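Local coordinates for protein putative oxidoreductase (Mycobacterium avium, PDB 3QHA) that probably catalyses the NAD(P)-dependent oxidation of a hydroxy-acid substrate, as 3-hydroxyisobutyrate dehydrogenases and their relatives do, at residues D123-D128 / R151-R156. Sequence-based numbering, arbitrary orientation.
Sequences DIHIVD and REVYER
Val153, on the first turn of helix 151-164, makes a CH-pi contact with His125 and an apolar contact with Val127 of strand 125-132, joining a helix to one face of the sheet in the Rossmann-type nucleotide-binding domain. The contact is small, burying 134 Å² in all, and no hydrogen bond crosses it. The two branches of Val153 divide the work. Val153 CG1 lies over one face of the His125 imidazole, 3.8 Å from the ring centroid and 21° off the ring normal. Val153 CG1 is offset toward the rim, nearest the CG-ND1 bond, and comes within 3.6 Å of His125 ND1. His125 holds CG anti to its carbonyl carbon (chi1 -60°), and the ring rises from the strand with a face turned to the valine. The other branch, Val153 CG2, meets Val127 CG2 at 3.6 Å, methyl against methyl. Because His125 and Val127 are two residues apart on an extended strand, both project toward the helix, and one valine spans the pair; Ile126 between them points away and packs on Leu115 and Leu119 of helix 109-119. Helices 109-119 and 151-164 thus cover opposite faces of the sheet at this strand. Val127 also touches Val147 of the antiparallel strand 143-148, while on the other flank of strand 125-132 backbone hydrogen bonds join it to the parallel strand 100-103.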
ATOM      1  N   ASP B 123     -39.490  13.515   5.250  1.00 47.54           N
ATOM      2  CA  ASP B 123     -39.250  12.246   4.582  1.00 45.99           C
ATOM      3  C   ASP B 123     -38.140  12.386   3.536  1.00 43.58           C
ATOM      4  O   ASP B 123     -38.252  11.864   2.427  1.00 43.10           O
ATOM      5  CB  ASP B 123     -40.548  11.701   3.967  1.00 46.94           C
ATOM      6  CG  ASP B 123     -40.508  10.190   3.747  1.00 47.22           C
ATOM      7  OD1 ASP B 123     -40.193   9.449   4.704  1.00 47.98           O
ATOM      8  OD2 ASP B 123     -40.799   9.743   2.616  1.00 47.83           O
ATOM      9  N   ILE B 124     -37.079  13.110   3.898  1.00 41.75           N
ATOM     10  CA  ILE B 124     -35.872  13.192   3.080  1.00 39.57           C
ATOM     11  C   ILE B 124     -34.822  12.301   3.721  1.00 37.92           C
ATOM     12  O   ILE B 124     -34.596  12.363   4.931  1.00 38.16           O
ATOM     13  CB  ILE B 124     -35.312  14.630   2.964  1.00 39.51           C
ATOM     14  CG1 ILE B 124     -36.361  15.586   2.392  1.00 40.35           C
ATOM     15  CG2 ILE B 124     -34.066  14.652   2.085  1.00 38.19           C
ATOM     16  CD1 ILE B 124     -36.975  15.134   1.088  1.00 40.43           C
ATOM     17  N   HIS B 125     -34.183  11.479   2.897  1.00 35.87           N
ATOM     18  CA  HIS B 125     -33.234  10.483   3.370  1.00 34.42           C
ATOM     19  C   HIS B 125     -31.795  10.980   3.228  1.00 32.79           C
ATOM     20  O   HIS B 125     -31.408  11.489   2.174  1.00 32.21           O
ATOM     21  CB  HIS B 125     -33.427   9.184   2.590  1.00 34.03           C
ATOM     22  CG  HIS B 125     -34.794   8.592   2.735  1.00 34.96           C
ATOM     23  ND1 HIS B 125     -35.220   7.986   3.898  1.00 35.52           N
ATOM     24  CD2 HIS B 125     -35.830   8.510   1.867  1.00 35.39           C
ATOM     25  CE1 HIS B 125     -36.460   7.559   3.740  1.00 36.41           C
ATOM     26  NE2 HIS B 125     -36.853   7.862   2.516  1.00 36.28           N
ATOM     27  N   ILE B 126     -31.016  10.837   4.300  1.00 31.82           N
ATOM     28  CA  ILE B 126     -29.592  11.164   4.296  1.00 30.50           C
ATOM     29  C   ILE B 126     -28.761   9.889   4.252  1.00 29.35           C
ATOM     30  O   ILE B 126     -29.077   8.903   4.925  1.00 29.53           O
ATOM     31  CB  ILE B 126     -29.180  11.964   5.552  1.00 31.06           C
ATOM     32  CG1 ILE B 126     -29.613  13.427   5.431  1.00 31.51           C
ATOM     33  CG2 ILE B 126     -27.665  11.901   5.766  1.00 30.47           C
ATOM     34  CD1 ILE B 126     -28.804  14.233   4.425  1.00 31.10           C
ATOM     35  N   VAL B 127     -27.700   9.930   3.453  1.00 27.82           N
ATOM     36  CA  VAL B 127     -26.729   8.853   3.359  1.00 26.86           C
ATOM     37  C   VAL B 127     -25.319   9.458   3.391  1.00 26.05           C
ATOM     38  O   VAL B 127     -25.032  10.397   2.646  1.00 25.69           O
ATOM     39  CB  VAL B 127     -26.922   8.072   2.044  1.00 26.57           C
ATOM     40  CG1 VAL B 127     -25.675   7.264   1.699  1.00 26.05           C
ATOM     41  CG2 VAL B 127     -28.157   7.172   2.131  1.00 26.82           C
ATOM     42  N   ASP B 128     -24.451   8.946   4.262  1.00 25.44           N
ATOM     43  CA  ASP B 128     -23.032   9.311   4.205  1.00 24.80           C
ATOM     44  C   ASP B 128     -22.307   8.254   3.385  1.00 24.12           C
ATOM     45  O   ASP B 128     -22.319   7.071   3.727  1.00 24.07           O
ATOM     46  CB  ASP B 128     -22.395   9.502   5.593  1.00 25.09           C
ATOM     47  CG  ASP B 128     -22.602   8.322   6.520  1.00 25.18           C
ATOM     48  OD1 ASP B 128     -23.643   7.645   6.409  1.00 24.26           O
ATOM     49  OD2 ASP B 128     -21.725   8.084   7.378  1.00 25.11           O
ATOM     50  N   ARG B 151     -31.638   0.420   5.265  1.00 30.24           N
ATOM     51  CA  ARG B 151     -31.613  -0.697   4.318  1.00 30.18           C
ATOM     52  C   ARG B 151     -32.383  -0.413   3.030  1.00 30.16           C
ATOM     53  O   ARG B 151     -31.879  -0.659   1.935  1.00 29.76           O
ATOM     54  CB  ARG B 151     -32.169  -1.967   4.976  1.00 31.01           C
ATOM     55  N   GLU B 152     -33.596   0.113   3.171  1.00 30.75           N
ATOM     56  CA  GLU B 152     -34.455   0.392   2.021  1.00 30.96           C
ATOM     57  C   GLU B 152     -33.882   1.450   1.078  1.00 30.12           C
ATOM     58  O   GLU B 152     -34.006   1.317  -0.138  1.00 29.98           O
ATOM     59  CB  GLU B 152     -35.850   0.821   2.485  1.00 31.93           C
ATOM     60  N   VAL B 153     -33.257   2.492   1.624  1.00 29.76           N
ATOM     61  CA  VAL B 153     -32.719   3.563   0.777  1.00 29.13           C
ATOM     62  C   VAL B 153     -31.404   3.117   0.133  1.00 28.31           C
ATOM     63  O   VAL B 153     -31.071   3.558  -0.967  1.00 27.91           O
ATOM     64  CB  VAL B 153     -32.552   4.933   1.516  1.00 29.18           C
ATOM     65  CG1 VAL B 153     -33.569   5.082   2.651  1.00 30.05           C
ATOM     66  CG2 VAL B 153     -31.128   5.120   2.031  1.00 28.59           C
ATOM     67  N   TYR B 154     -30.667   2.238   0.811  1.00 28.14           N
ATOM     68  CA  TYR B 154     -29.485   1.621   0.214  1.00 27.57           C
ATOM     69  C   TYR B 154     -29.855   0.838  -1.039  1.00 27.82           C
ATOM     70  O   TYR B 154     -29.184   0.952  -2.061  1.00 27.34           O
ATOM     71  CB  TYR B 154     -28.781   0.683   1.197  1.00 27.51           C
ATOM     72  CG  TYR B 154     -27.559   0.027   0.596  1.00 26.80           C
ATOM     73  CD1 TYR B 154     -26.396   0.759   0.378  1.00 26.14           C
ATOM     74  CD2 TYR B 154     -27.572  -1.315   0.222  1.00 26.91           C
ATOM     75  CE1 TYR B 154     -25.267   0.170  -0.184  1.00 25.62           C
ATOM     76  CE2 TYR B 154     -26.452  -1.914  -0.344  1.00 26.61           C
ATOM     77  CZ  TYR B 154     -25.305  -1.166  -0.546  1.00 26.05           C
ATOM     78  OH  TYR B 154     -24.193  -1.758  -1.098  1.00 25.80           O
ATOM     79  N   GLU B 155     -30.918   0.044  -0.953  1.00 28.71           N
ATOM     80  CA  GLU B 155     -31.344  -0.792  -2.077  1.00 29.34           C
ATOM     81  C   GLU B 155     -31.866   0.037  -3.242  1.00 29.34           C
ATOM     82  O   GLU B 155     -31.697  -0.340  -4.399  1.00 29.30           O
ATOM     83  CB  GLU B 155     -32.408  -1.804  -1.634  1.00 30.37           C
ATOM     84  CG  GLU B 155     -31.861  -2.933  -0.755  1.00 31.56           C
ATOM     85  CD  GLU B 155     -30.759  -3.744  -1.435  1.00 32.75           C
ATOM     86  OE1 GLU B 155     -30.813  -3.926  -2.672  1.00 33.93           O
ATOM     87  OE2 GLU B 155     -29.835  -4.203  -0.729  1.00 33.79           O
ATOM     88  N   ARG B 156     -32.495   1.165  -2.929  1.00 29.56           N
ATOM     89  CA  ARG B 156     -33.001   2.079  -3.945  1.00 29.80           C
ATOM     90  C   ARG B 156     -31.870   2.701  -4.760  1.00 28.90           C
ATOM     91  O   ARG B 156     -31.993   2.856  -5.973  1.00 29.04           O
ATOM     92  CB  ARG B 156     -33.832   3.178  -3.276  1.00 30.27           C
ATOM     93  CG  ARG B 156     -34.447   4.198  -4.221  1.00 31.36           C
ATOM     94  CD  ARG B 156     -35.352   5.149  -3.443  1.00 32.94           C
ATOM     95  NE  ARG B 156     -35.819   6.289  -4.233  1.00 33.82           N
ATOM     96  CZ  ARG B 156     -36.740   6.230  -5.195  1.00 34.99           C
ATOM     97  NH1 ARG B 156     -37.308   5.074  -5.534  1.00 35.68           N
ATOM     98  NH2 ARG B 156     -37.091   7.341  -5.835  1.00 35.41           N
TER